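Acidocalcisomal pyrophosphatase (Trypanosoma brucei brucei, PDB 5CUY) probably hydrolyses inorganic pyrophosphate to phosphate in acidocalcisomes, with magnesium ions as cofactor. Local coordinates at residues Ser199-Ile204 / Gln275-Thr280; Ala236-Ala241 / Ile249-Lys254; Gly271-Thr276 / Asp293-Val298; Leu283-Val288 / Gly320-Gly325; Ala297-Met302 / Val332-Ser337. The protein carries 1 engineered substitution. One frame throughout, in Å; residues are numbered along the deposited sequence.

Contact 1 of 5, residues Ser199-Ile204 / Gln275-Thr280; sequences SPWHDI and QTWEST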
# COMPACT_ATOMS: atom_id res chain seq x y z
N SER D 199 30.94 8.52 -14.60
CA SER D 199 30.69 7.20 -15.20
C SER D 199 29.64 6.53 -14.29
O SER D 199 29.82 6.44 -13.06
CB SER D 199 31.99 6.36 -15.21
OG SER D 199 31.76 4.99 -15.55
N PRO D 200 28.50 6.13 -14.88
CA PRO D 200 27.48 5.49 -14.05
C PRO D 200 28.02 4.16 -13.52
O PRO D 200 27.59 3.68 -12.48
CB PRO D 200 26.32 5.32 -15.02
CG PRO D 200 27.04 5.18 -16.36
CD PRO D 200 28.02 6.28 -16.27
N TRP D 201 28.93 3.57 -14.26
CA TRP D 201 29.54 2.33 -13.86
C TRP D 201 30.58 2.55 -12.72
O TRP D 201 30.54 1.85 -11.70
CB TRP D 201 30.18 1.65 -15.08
CG TRP D 201 30.94 0.36 -14.82
CD1 TRP D 201 30.74 -0.54 -13.79
CD2 TRP D 201 32.04 -0.17 -15.60
NE1 TRP D 201 31.65 -1.59 -13.88
CE2 TRP D 201 32.46 -1.39 -14.96
CE3 TRP D 201 32.72 0.26 -16.75
CZ2 TRP D 201 33.54 -2.18 -15.45
CZ3 TRP D 201 33.80 -0.52 -17.25
CH2 TRP D 201 34.20 -1.73 -16.58
N HIS D 202 31.47 3.53 -12.83
CA HIS D 202 32.46 3.69 -11.77
C HIS D 202 32.15 4.68 -10.67
O HIS D 202 32.62 4.49 -9.56
CB HIS D 202 33.81 4.09 -12.32
CG HIS D 202 34.30 3.19 -13.40
ND1 HIS D 202 34.52 1.85 -13.20
CD2 HIS D 202 34.59 3.43 -14.70
CE1 HIS D 202 34.94 1.30 -14.33
NE2 HIS D 202 34.99 2.24 -15.25
N ASP D 203 31.38 5.71 -10.98
CA ASP D 203 31.12 6.74 -10.01
C ASP D 203 29.89 6.68 -9.09
O ASP D 203 29.95 7.19 -7.97
CB ASP D 203 31.17 8.10 -10.74
CG ASP D 203 32.57 8.40 -11.32
OD1 ASP D 203 33.56 8.31 -10.56
OD2 ASP D 203 32.67 8.72 -12.55
N ILE D 204 28.79 6.08 -9.54
CA ILE D 204 27.57 5.98 -8.74
C ILE D 204 27.87 4.92 -7.75
O ILE D 204 28.16 3.82 -8.14
CB ILE D 204 26.40 5.53 -9.58
CG1 ILE D 204 26.19 6.52 -10.72
CG2 ILE D 204 25.17 5.37 -8.72
CD1 ILE D 204 24.86 6.36 -11.38
N GLN D 275 29.76 -0.26 -10.07
CA GLN D 275 30.95 -0.69 -9.31
C GLN D 275 30.99 -2.20 -9.06
O GLN D 275 31.28 -2.65 -7.92
CB GLN D 275 31.01 0.06 -7.96
CG GLN D 275 30.87 1.59 -8.12
CD GLN D 275 30.89 2.42 -6.81
OE1 GLN D 275 30.44 1.97 -5.75
NE2 GLN D 275 31.37 3.66 -6.90
N THR D 276 30.69 -2.97 -10.10
CA THR D 276 30.70 -4.44 -10.00
C THR D 276 31.39 -4.96 -11.24
O THR D 276 31.37 -4.31 -12.26
CB THR D 276 29.26 -5.05 -9.92
OG1 THR D 276 28.57 -4.82 -11.15
CG2 THR D 276 28.44 -4.46 -8.75
N TRP D 277 32.02 -6.13 -11.14
CA TRP D 277 32.74 -6.71 -12.27
C TRP D 277 32.89 -8.20 -12.08
O TRP D 277 33.47 -8.67 -11.08
CB TRP D 277 34.13 -6.13 -12.38
CG TRP D 277 34.91 -6.63 -13.53
CD1 TRP D 277 36.09 -7.34 -13.50
CD2 TRP D 277 34.65 -6.36 -14.91
NE1 TRP D 277 36.59 -7.52 -14.78
CE2 TRP D 277 35.73 -6.92 -15.66
CE3 TRP D 277 33.63 -5.69 -15.59
CZ2 TRP D 277 35.79 -6.83 -17.06
CZ3 TRP D 277 33.69 -5.60 -16.97
CH2 TRP D 277 34.77 -6.16 -17.69
N GLU D 278 32.38 -8.95 -13.05
CA GLU D 278 32.47 -10.39 -13.02
C GLU D 278 33.55 -10.73 -14.04
O GLU D 278 33.37 -10.57 -15.23
CB GLU D 278 31.11 -10.94 -13.36
CG GLU D 278 30.17 -10.74 -12.18
CD GLU D 278 30.16 -11.96 -11.26
OE1 GLU D 278 29.27 -12.80 -11.43
OE2 GLU D 278 31.04 -12.11 -10.38
N SER D 279 34.67 -11.22 -13.55
CA SER D 279 35.81 -11.48 -14.42
C SER D 279 36.01 -12.81 -15.11
O SER D 279 35.91 -13.87 -14.50
CB SER D 279 37.10 -11.15 -13.67
OG SER D 279 38.21 -11.60 -14.43
N THR D 280 36.35 -12.75 -16.39
CA THR D 280 36.60 -13.98 -17.12
C THR D 280 37.94 -14.51 -16.66
O THR D 280 38.53 -15.33 -17.32
CB THR D 280 36.67 -13.76 -18.63
OG1 THR D 280 37.55 -12.67 -18.90
CG2 THR D 280 35.31 -13.44 -19.20
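Trp201 and Trp277 both set CG anti to the backbone N (chi1 177° and -178°), and these matching torsions swing the two indoles against each other, while Gln275, with CG beside its backbone N and an extended chain beyond, reaches along the turn at His202. The indoles meet through their six-membered rings, with Trp201 CZ2 3.5 Å from Trp277 CE3; their planes lie 36° apart, so the rings meet obliquely. Trp201 NE1 also donates a nearly straight bond to Thr276 O at 3.2 Å, and this carbonyl lies at the edge of the ring, close to its plane. The 199-204 segment is the turn that leaves strand 195-198, closed by an ST motif in which Ser199 OG accepts from His202 N, and tightened by Ser199 N bonding Asp203 OD2. Gln275 is bound to the turn twice. Its backbone N donates to Trp201 O at 2.8 Å, in the carbonyl plane, and its NE2 gives a very straight bond to His202 O at 3.1 Å, arriving from above the carbonyl plane. The other end of the amide is taken up as well, since Gln275 OE1 accepts from Leu206 N. Helix 388-410 packs on this contact through Trp402, whose ring meets both Trp201 and His202 and whose NE1 bonds His202 ND1. From a second subunit, Phe152 meets Trp277 edge-to-face, and Ser153 O pairs with His202 NE2.

Contact 2 of 5, residues Ala236-Ala241 / Ile249-Lys254; sequences AKFEIA and IKQDIK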
# COMPACT_ATOMS: atom_id res chain seq x y z
N ALA D 236 13.92 -3.35 -26.93
CA ALA D 236 15.05 -2.71 -27.61
C ALA D 236 16.27 -2.77 -26.70
O ALA D 236 16.25 -2.32 -25.55
CB ALA D 236 14.71 -1.26 -27.96
N LYS D 237 17.35 -3.31 -27.24
CA LYS D 237 18.57 -3.48 -26.47
C LYS D 237 19.41 -2.24 -26.23
O LYS D 237 19.79 -1.56 -27.19
CB LYS D 237 19.44 -4.55 -27.13
CG LYS D 237 18.86 -5.98 -27.21
CD LYS D 237 20.00 -6.91 -27.64
CE LYS D 237 19.71 -8.42 -27.53
NZ LYS D 237 20.95 -9.20 -27.98
N PHE D 238 19.70 -1.94 -24.96
CA PHE D 238 20.57 -0.82 -24.57
C PHE D 238 21.57 -1.39 -23.57
O PHE D 238 21.29 -2.41 -22.97
CB PHE D 238 19.79 0.29 -23.88
CG PHE D 238 18.80 0.96 -24.75
CD1 PHE D 238 17.52 0.43 -24.89
CD2 PHE D 238 19.12 2.14 -25.40
CE1 PHE D 238 16.58 1.09 -25.68
CE2 PHE D 238 18.18 2.81 -26.19
CZ PHE D 238 16.92 2.29 -26.33
N GLU D 239 22.70 -0.72 -23.37
CA GLU D 239 23.74 -1.18 -22.43
C GLU D 239 24.76 -0.10 -21.97
O GLU D 239 24.97 0.92 -22.62
CB GLU D 239 24.54 -2.30 -23.07
CG GLU D 239 25.55 -1.74 -24.06
CD GLU D 239 26.19 -2.78 -24.95
OE1 GLU D 239 27.46 -2.78 -25.02
OE2 GLU D 239 25.43 -3.57 -25.58
N ILE D 240 25.41 -0.35 -20.84
CA ILE D 240 26.43 0.55 -20.34
C ILE D 240 27.60 0.34 -21.29
O ILE D 240 27.97 -0.79 -21.57
CB ILE D 240 26.90 0.20 -18.91
CG1 ILE D 240 25.84 0.58 -17.89
CG2 ILE D 240 28.16 0.91 -18.61
CD1 ILE D 240 26.16 0.09 -16.48
N ALA D 241 28.17 1.41 -21.83
CA ALA D 241 29.29 1.25 -22.74
C ALA D 241 30.57 1.05 -21.93
O ALA D 241 31.29 1.98 -21.65
CB ALA D 241 29.42 2.45 -23.59
N ILE D 249 25.28 5.16 -21.40
CA ILE D 249 24.48 4.10 -21.97
C ILE D 249 24.38 4.34 -23.48
O ILE D 249 24.30 5.50 -23.91
CB ILE D 249 23.10 4.08 -21.33
CG1 ILE D 249 23.24 3.44 -19.95
CG2 ILE D 249 22.13 3.28 -22.20
CD1 ILE D 249 22.08 3.57 -19.11
N LYS D 250 24.47 3.26 -24.27
CA LYS D 250 24.34 3.35 -25.73
C LYS D 250 23.39 2.26 -26.17
O LYS D 250 23.23 1.26 -25.48
CB LYS D 250 25.69 3.17 -26.45
CG LYS D 250 26.50 2.03 -25.97
CD LYS D 250 26.61 0.95 -26.99
CE LYS D 250 27.87 1.11 -27.83
NZ LYS D 250 28.43 -0.21 -28.36
N GLN D 251 22.72 2.48 -27.28
CA GLN D 251 21.81 1.51 -27.80
C GLN D 251 22.62 0.44 -28.56
O GLN D 251 23.75 0.68 -29.00
CB GLN D 251 20.82 2.20 -28.73
CG GLN D 251 19.82 1.29 -29.33
CD GLN D 251 18.56 2.04 -29.71
OE1 GLN D 251 18.53 3.27 -29.70
NE2 GLN D 251 17.50 1.30 -30.04
N ASP D 252 22.02 -0.75 -28.71
CA ASP D 252 22.69 -1.82 -29.40
C ASP D 252 22.39 -1.79 -30.90
O ASP D 252 21.37 -2.24 -31.38
CB ASP D 252 22.27 -3.16 -28.80
CG ASP D 252 23.10 -4.30 -29.33
OD1 ASP D 252 23.77 -4.07 -30.36
OD2 ASP D 252 23.08 -5.40 -28.73
N ILE D 253 23.33 -1.24 -31.65
CA ILE D 253 23.17 -1.13 -33.08
C ILE D 253 24.29 -1.83 -33.79
O ILE D 253 25.45 -1.60 -33.48
CB ILE D 253 23.23 0.33 -33.52
CG1 ILE D 253 22.63 1.24 -32.43
CG2 ILE D 253 22.53 0.44 -34.88
CD1 ILE D 253 21.14 1.40 -32.45
N LYS D 254 23.95 -2.69 -34.72
CA LYS D 254 24.96 -3.40 -35.49
C LYS D 254 24.61 -3.08 -36.93
O LYS D 254 23.44 -3.11 -37.34
CB LYS D 254 24.90 -4.91 -35.23
CG LYS D 254 26.29 -5.57 -35.41
CD LYS D 254 26.39 -7.05 -34.84
CE LYS D 254 27.88 -7.57 -34.69
NZ LYS D 254 28.00 -9.00 -34.18
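The Phe238 ring carries the side chain of Gln251 over one of its faces: Gln251 CG sits 4.3 Å from the centroid of the Phe238 ring, 28° off the ring normal, in a CH-pi contact. Beyond CG the amide crosses the ring with its plane turned 32° from it, and Gln251 OE1 is held there by the backbone N of Tyr177. Phe238 CB adds an apolar touch to Ile249 CG2 at 4.2 Å. These residues lie on one face of an antiparallel beta hairpin. Glu239 and Lys250 form its hydrogen-bonded pair, with Glu239 N to Lys250 O and Lys250 N to Glu239 O both 2.9 Å, and their side chains run side by side on the other face. Further along, Asp252 N donates to Lys237 O at 2.8 Å, and the two side chains start out together, Lys237 CB lying 3.6 Å from Asp252 CB. Their charged ends lie just beyond salt-bridge distance, as do those of Glu239 and Lys250, so any attraction is probably modest; Asp252 OD1 also has a long, weak ion pair with Arg259. Strand 249-254 is central here: besides strand 238-240 it pairs antiparallel with strands 182-189 and 257-258, and Ile249 packs on Val183 and Tyr185 of the former.

Contact 3 of 5, residues Gly271-Thr276 / Asp293-Val298; sequences GAFPQT and DPVDAV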
# COMPACT_ATOMS: atom_id res chain seq x y z
N GLY D 271 18.67 -4.24 -15.77
CA GLY D 271 19.82 -3.36 -15.74
C GLY D 271 21.06 -3.93 -15.07
O GLY D 271 21.27 -5.15 -15.06
N ALA D 272 21.88 -3.06 -14.49
CA ALA D 272 23.10 -3.49 -13.86
C ALA D 272 23.45 -2.77 -12.54
O ALA D 272 22.90 -1.70 -12.22
CB ALA D 272 24.22 -3.32 -14.82
N PHE D 273 24.39 -3.36 -11.79
CA PHE D 273 24.86 -2.77 -10.53
C PHE D 273 26.15 -2.04 -10.75
O PHE D 273 27.14 -2.62 -11.20
CB PHE D 273 25.08 -3.82 -9.44
CG PHE D 273 23.81 -4.39 -8.90
CD1 PHE D 273 22.85 -3.56 -8.33
CD2 PHE D 273 23.55 -5.75 -8.98
CE1 PHE D 273 21.66 -4.10 -7.84
CE2 PHE D 273 22.36 -6.28 -8.50
CZ PHE D 273 21.42 -5.44 -7.93
N PRO D 274 26.17 -0.74 -10.43
CA PRO D 274 27.40 0.02 -10.61
C PRO D 274 28.50 -0.57 -9.75
O PRO D 274 28.19 -1.30 -8.83
CB PRO D 274 26.99 1.39 -10.13
CG PRO D 274 25.98 1.09 -9.10
CD PRO D 274 25.15 0.07 -9.78
N GLN D 275 29.76 -0.26 -10.07
CA GLN D 275 30.95 -0.69 -9.31
C GLN D 275 30.99 -2.20 -9.06
O GLN D 275 31.28 -2.65 -7.92
CB GLN D 275 31.01 0.06 -7.96
CG GLN D 275 30.87 1.59 -8.12
CD GLN D 275 30.89 2.42 -6.81
OE1 GLN D 275 30.44 1.97 -5.75
NE2 GLN D 275 31.37 3.66 -6.90
N THR D 276 30.69 -2.97 -10.10
CA THR D 276 30.70 -4.44 -10.00
C THR D 276 31.39 -4.96 -11.24
O THR D 276 31.37 -4.31 -12.26
CB THR D 276 29.26 -5.05 -9.92
OG1 THR D 276 28.57 -4.82 -11.15
CG2 THR D 276 28.44 -4.46 -8.75
N ASP D 293 31.79 -8.27 -17.16
CA ASP D 293 30.63 -7.39 -17.19
C ASP D 293 30.06 -7.13 -15.78
O ASP D 293 30.27 -7.92 -14.86
CB ASP D 293 29.58 -8.08 -18.06
CG ASP D 293 28.85 -7.15 -18.94
OD1 ASP D 293 29.52 -6.37 -19.67
OD2 ASP D 293 27.60 -7.20 -18.92
N PRO D 294 29.36 -6.01 -15.59
CA PRO D 294 28.77 -5.68 -14.30
C PRO D 294 27.66 -6.71 -14.11
O PRO D 294 27.14 -7.25 -15.09
CB PRO D 294 28.22 -4.27 -14.52
CG PRO D 294 29.14 -3.70 -15.52
CD PRO D 294 29.28 -4.85 -16.50
N VAL D 295 27.31 -6.99 -12.86
CA VAL D 295 26.31 -8.01 -12.64
C VAL D 295 24.97 -7.44 -12.99
O VAL D 295 24.69 -6.27 -12.73
CB VAL D 295 26.29 -8.51 -11.18
CG1 VAL D 295 27.64 -8.30 -10.54
CG2 VAL D 295 25.18 -7.84 -10.39
N ASP D 296 24.15 -8.28 -13.58
CA ASP D 296 22.86 -7.83 -13.99
C ASP D 296 21.77 -7.91 -12.94
O ASP D 296 21.91 -8.56 -11.93
CB ASP D 296 22.47 -8.61 -15.25
CG ASP D 296 23.34 -8.24 -16.47
OD1 ASP D 296 23.30 -7.05 -16.91
OD2 ASP D 296 24.07 -9.11 -16.98
N ALA D 297 20.69 -7.18 -13.14
CA ALA D 297 19.61 -7.33 -12.20
C ALA D 297 18.29 -7.13 -12.91
O ALA D 297 18.23 -6.60 -14.02
CB ALA D 297 19.75 -6.40 -11.03
N VAL D 298 17.25 -7.62 -12.27
CA VAL D 298 15.91 -7.55 -12.77
C VAL D 298 15.13 -6.94 -11.62
O VAL D 298 15.07 -7.54 -10.59
CB VAL D 298 15.42 -8.97 -13.06
CG1 VAL D 298 14.09 -8.95 -13.78
CG2 VAL D 298 16.43 -9.66 -13.90
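Thr276 OG1 is gripped twice: it donates to Phe273 O at 2.6 Å and accepts from Val295 N at 3.0 Å. With chi1 at 66° the hydroxyl stands between backbone N and carbonyl carbon, which lets it bridge the two segments beyond the paired residues Ala272 and Asp296. The pairing itself is an antiparallel one between strands 269-272 and 296-299, part of the curled, OB-like sheet at the core of family I pyrophosphatases. Gly271 and Ala297 make the hydrogen-bonded pair, with Gly271 N to Ala297 O at 3.0 Å and Ala297 N to Gly271 O at 2.9 Å; a third backbone bond runs from Phe273 N to Val295 O. Ala272 and Asp296 form the next, non-hydrogen-bonded pair. This register fixes the backbone of a metal ligand, because Asp296, together with Asp291 and Asp328, binds the magnesium ion. Asp293 has also been seen as a magnesium ligand in this protein, although that ion is not bound to this chain here. Beside Ala297, Phe273 brings CE2 to 3.6 Å from Ala297 CB, and the same ring packs on Ile395 of helix 388-410 and Val331 of strand 326-335. On the Asp296 face, Ala272 CB rests on Pro294 CB at 4.1 Å, and Pro294 CB in turn lies 3.4 Å from Thr276 OG1.

Contact 4 of 5, residues Leu283-Val288 / Gly320-Gly325; sequences LFEAGV and GMIDEG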
# COMPACT_ATOMS: atom_id res chain seq x y z
N LEU D 283 37.40 -17.79 -11.28
CA LEU D 283 36.48 -18.92 -11.36
C LEU D 283 35.31 -18.97 -10.38
O LEU D 283 35.39 -18.47 -9.25
CB LEU D 283 37.28 -20.23 -11.25
CG LEU D 283 37.70 -20.93 -12.54
CD1 LEU D 283 38.51 -19.99 -13.44
CD2 LEU D 283 38.49 -22.15 -12.16
N PHE D 284 34.22 -19.59 -10.84
CA PHE D 284 33.03 -19.83 -10.04
C PHE D 284 33.24 -21.28 -9.60
O PHE D 284 33.27 -21.60 -8.41
CB PHE D 284 31.75 -19.74 -10.88
CG PHE D 284 30.51 -20.25 -10.18
CD1 PHE D 284 30.09 -19.69 -8.96
CD2 PHE D 284 29.73 -21.27 -10.74
CE1 PHE D 284 28.92 -20.14 -8.34
CE2 PHE D 284 28.57 -21.72 -10.12
CZ PHE D 284 28.16 -21.16 -8.92
N GLU D 285 33.40 -22.15 -10.60
CA GLU D 285 33.68 -23.59 -10.43
C GLU D 285 34.42 -24.00 -11.69
O GLU D 285 34.27 -23.36 -12.72
CB GLU D 285 32.38 -24.41 -10.29
CG GLU D 285 31.37 -24.21 -11.40
CD GLU D 285 30.18 -25.16 -11.31
OE1 GLU D 285 29.69 -25.42 -10.18
OE2 GLU D 285 29.74 -25.64 -12.38
N ALA D 286 35.23 -25.05 -11.60
CA ALA D 286 35.99 -25.49 -12.77
C ALA D 286 35.12 -25.45 -14.04
O ALA D 286 33.97 -25.91 -14.03
CB ALA D 286 36.55 -26.89 -12.54
N GLY D 287 35.66 -24.87 -15.11
CA GLY D 287 34.94 -24.77 -16.37
C GLY D 287 34.08 -23.52 -16.51
O GLY D 287 33.78 -23.08 -17.62
N VAL D 288 33.69 -22.96 -15.38
CA VAL D 288 32.86 -21.76 -15.32
C VAL D 288 33.65 -20.57 -14.81
O VAL D 288 34.24 -20.60 -13.73
CB VAL D 288 31.66 -21.98 -14.40
CG1 VAL D 288 30.81 -20.73 -14.32
CG2 VAL D 288 30.85 -23.15 -14.91
N GLY D 320 21.17 -18.04 -11.37
CA GLY D 320 22.42 -18.19 -12.10
C GLY D 320 22.34 -19.01 -13.37
O GLY D 320 21.90 -20.15 -13.38
N MET D 321 22.81 -18.43 -14.45
CA MET D 321 22.76 -19.09 -15.72
C MET D 321 24.19 -19.26 -16.28
O MET D 321 24.95 -18.30 -16.38
CB MET D 321 21.85 -18.23 -16.61
CG MET D 321 21.63 -18.72 -18.00
SD MET D 321 20.24 -17.81 -18.74
CE MET D 321 21.10 -16.45 -19.65
N ILE D 322 24.59 -20.47 -16.61
CA ILE D 322 25.93 -20.69 -17.15
C ILE D 322 25.85 -20.88 -18.64
O ILE D 322 25.13 -21.75 -19.11
CB ILE D 322 26.60 -21.96 -16.58
CG1 ILE D 322 26.64 -21.91 -15.04
CG2 ILE D 322 27.99 -22.10 -17.20
CD1 ILE D 322 27.39 -23.03 -14.41
N ASP D 323 26.60 -20.08 -19.40
CA ASP D 323 26.58 -20.21 -20.85
C ASP D 323 28.00 -20.16 -21.42
O ASP D 323 28.69 -19.16 -21.30
CB ASP D 323 25.72 -19.11 -21.49
CG ASP D 323 25.55 -19.30 -22.99
OD1 ASP D 323 26.58 -19.49 -23.67
OD2 ASP D 323 24.39 -19.27 -23.48
N GLU D 324 28.42 -21.26 -22.03
CA GLU D 324 29.75 -21.35 -22.62
C GLU D 324 30.85 -20.99 -21.64
O GLU D 324 31.66 -20.11 -21.89
CB GLU D 324 29.81 -20.47 -23.85
CG GLU D 324 28.84 -20.91 -24.92
CD GLU D 324 28.96 -20.06 -26.16
OE1 GLU D 324 28.69 -18.83 -26.06
OE2 GLU D 324 29.32 -20.63 -27.23
N GLY D 325 30.87 -21.69 -20.52
CA GLY D 325 31.87 -21.46 -19.50
C GLY D 325 31.75 -20.17 -18.72
O GLY D 325 32.64 -19.88 -17.91
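Ile322 reaches from its strand to the turn that carries Val288. From Ile322 CB one branch, CG2, comes to 3.8 Å from Val288 CG2; the other, CG1, stands beside the backbone N (chi1 -56°) and carries the methyl CD1 forward. That CD1 makes the nearest side-chain touch, 3.5 Å from Val288 CG2, and lies 4.1 Å from Glu285 OE2. The two branched side chains cross at about a right angle, an apolar contact with the Glu285 carboxylate beside it. Between the two segments the backbones meet through a CA-H...O contact, Val288 CA lying 3.2 Å from Gly325 O, and Gly325 bonds the backbone of Thr289 just beyond. Gly325 CA sits 3.1 Å from Gly287 O. Gly325 also has positive phi (72°), a conformation suited to glycine. The opposing loop is a type II turn, closed by Val288 N bonding Glu285 O at 2.8 Å, with a classic beta bulge formed by Phe284 and Glu285 against Val288. Glu324 and Gly325 lie at the tip of the hairpin joining strands 310-323 and 326-335; Met327 of the latter touches Phe284, Val288 and Ile322, while Ile322 pairs through its backbone with His378 of strand 378-387.

Contact 5 of 5, residues Ala297-Met302 / Val332-Ser337; sequences AVEIGM and VCISHS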
# COMPACT_ATOMS: atom_id res chain seq x y z
N ALA D 297 20.69 -7.18 -13.14
CA ALA D 297 19.61 -7.33 -12.20
C ALA D 297 18.29 -7.13 -12.91
O ALA D 297 18.23 -6.60 -14.02
CB ALA D 297 19.75 -6.40 -11.03
N VAL D 298 17.25 -7.62 -12.27
CA VAL D 298 15.91 -7.55 -12.77
C VAL D 298 15.13 -6.94 -11.62
O VAL D 298 15.07 -7.54 -10.59
CB VAL D 298 15.42 -8.97 -13.06
CG1 VAL D 298 14.09 -8.95 -13.78
CG2 VAL D 298 16.43 -9.66 -13.90
N GLU D 299 14.58 -5.75 -11.73
CA GLU D 299 13.83 -5.31 -10.58
C GLU D 299 12.36 -5.47 -10.94
O GLU D 299 11.88 -4.98 -11.95
CB GLU D 299 14.27 -3.89 -10.11
CG GLU D 299 13.45 -2.67 -10.40
CD GLU D 299 12.00 -2.67 -9.90
OE1 GLU D 299 11.66 -3.01 -8.74
OE2 GLU D 299 11.17 -2.29 -10.73
N ILE D 300 11.68 -6.21 -10.08
CA ILE D 300 10.30 -6.63 -10.25
C ILE D 300 9.16 -5.74 -9.80
O ILE D 300 8.02 -6.20 -9.79
CB ILE D 300 10.13 -7.99 -9.57
CG1 ILE D 300 10.24 -7.81 -8.04
CG2 ILE D 300 11.23 -8.93 -10.08
CD1 ILE D 300 10.13 -9.13 -7.23
N GLY D 301 9.45 -4.50 -9.43
CA GLY D 301 8.40 -3.61 -8.97
C GLY D 301 7.41 -3.30 -10.07
O GLY D 301 7.64 -3.69 -11.22
N MET D 302 6.34 -2.59 -9.74
CA MET D 302 5.33 -2.32 -10.74
C MET D 302 5.60 -1.19 -11.73
O MET D 302 4.97 -1.15 -12.80
CB MET D 302 3.98 -2.08 -10.06
CG MET D 302 3.93 -0.77 -9.34
SD MET D 302 2.51 -0.52 -8.23
CE MET D 302 1.71 0.91 -9.10
N VAL D 332 17.66 -10.72 -8.56
CA VAL D 332 16.27 -10.34 -8.43
C VAL D 332 16.24 -9.31 -7.34
O VAL D 332 16.62 -9.61 -6.20
CB VAL D 332 15.39 -11.51 -7.97
CG1 VAL D 332 13.93 -11.05 -7.80
CG2 VAL D 332 15.48 -12.62 -8.96
N CYS D 333 15.77 -8.12 -7.66
CA CYS D 333 15.69 -7.06 -6.66
C CYS D 333 14.39 -6.29 -6.89
O CYS D 333 13.64 -6.58 -7.82
CB CYS D 333 16.84 -6.09 -6.84
SG CYS D 333 16.70 -5.17 -8.44
N ILE D 334 14.15 -5.30 -6.04
CA ILE D 334 12.97 -4.47 -6.14
C ILE D 334 13.21 -3.06 -5.58
O ILE D 334 13.83 -2.88 -4.52
CB ILE D 334 11.76 -5.10 -5.40
CG1 ILE D 334 10.52 -4.22 -5.57
CG2 ILE D 334 12.08 -5.28 -3.92
CD1 ILE D 334 9.37 -4.82 -5.01
N SER D 335 12.67 -2.09 -6.32
CA SER D 335 12.73 -0.67 -6.05
C SER D 335 12.16 -0.36 -4.68
O SER D 335 11.11 -0.83 -4.33
CB SER D 335 11.91 0.04 -7.12
OG SER D 335 11.56 1.35 -6.75
N HIS D 336 12.87 0.43 -3.88
CA HIS D 336 12.39 0.77 -2.56
C HIS D 336 11.10 1.60 -2.64
O HIS D 336 10.32 1.63 -1.70
CB HIS D 336 13.50 1.52 -1.78
CG HIS D 336 14.48 0.61 -1.09
ND1 HIS D 336 14.16 -0.07 0.06
CD2 HIS D 336 15.74 0.24 -1.40
CE1 HIS D 336 15.18 -0.83 0.42
NE2 HIS D 336 16.15 -0.66 -0.45
N SER D 337 10.85 2.26 -3.75
CA SER D 337 9.62 3.05 -3.92
C SER D 337 8.32 2.24 -4.17
O SER D 337 7.22 2.79 -4.11
CB SER D 337 9.79 4.01 -5.08
OG SER D 337 10.55 5.14 -4.67
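Hydrogen bonds between main chains join Val298 to Cys333 and Cys333 to Ile300: Cys333 N donates to Val298 O at 3.1 Å, and Ile300 N to Cys333 O at 3.0 Å. Both segments run the same way, making the one parallel pair in a sheet whose other pairs are antiparallel, and the short strands 297-299 and 332-335 splay by 42°. A CA-H contact supplements the ladder, Glu299 CA lying 3.0 Å from Cys333 O. Side-chain polar bonding centres on one carboxylate oxygen. Glu299 is bent at chi2 (57°), which carries OE1 to the amides of Gly301 and Ser335, and there it accepts from Ser335 N at 2.8 Å and from Gly301 N, also at 2.8 Å. The two amides approach from opposite faces of the carboxylate plane, each well out of it, so the group is held from both sides where its own strand ends. Ser335 starts an ST turn of its own, its OG accepting from Ser337 N. The apolar contacts fall on Ile300 and Ala297. Ile300 CG2 meets Val332 CG1 at 4.1 Å, and the side chains of Ile300 and Ile334 cross at about a right angle, with Ile300 CG1 4.1 Å from Ile334 CB; Ile361 of helix 357-367 also packs on Ile300. Ala297 CB faces Cys333 SG at 4.2 Å. Two backbone N-H donors on OE1 of this buried glutamate would probably favour its ionised form, and they tie the chain leaving strand 296-299 to the end of strand 326-335.

From the N-terminal side, contact 1 opens first, joining the turn after strand 195-198 to the loop after strand 269-272; its 70-residue loop holds the whole hairpin of contact 2, whose Ile240 packs on Trp201 of contact 1 and on Ala272 of contact 3. Contact 3 opens where contact 1 closes, sharing Gln275 and Thr276, and closes where contact 5 opens, sharing Ala297 and Val298. Contact 4 starts within the loop of contact 3 and ends within that of contact 5, so it crosses both. Contacts 3 and 5 join strand 296-299 to its sheet neighbours, 269-272 and 326-335; contact 4 holds a surface turn at the sheet's rim, and contact 2 belongs to the other sheet.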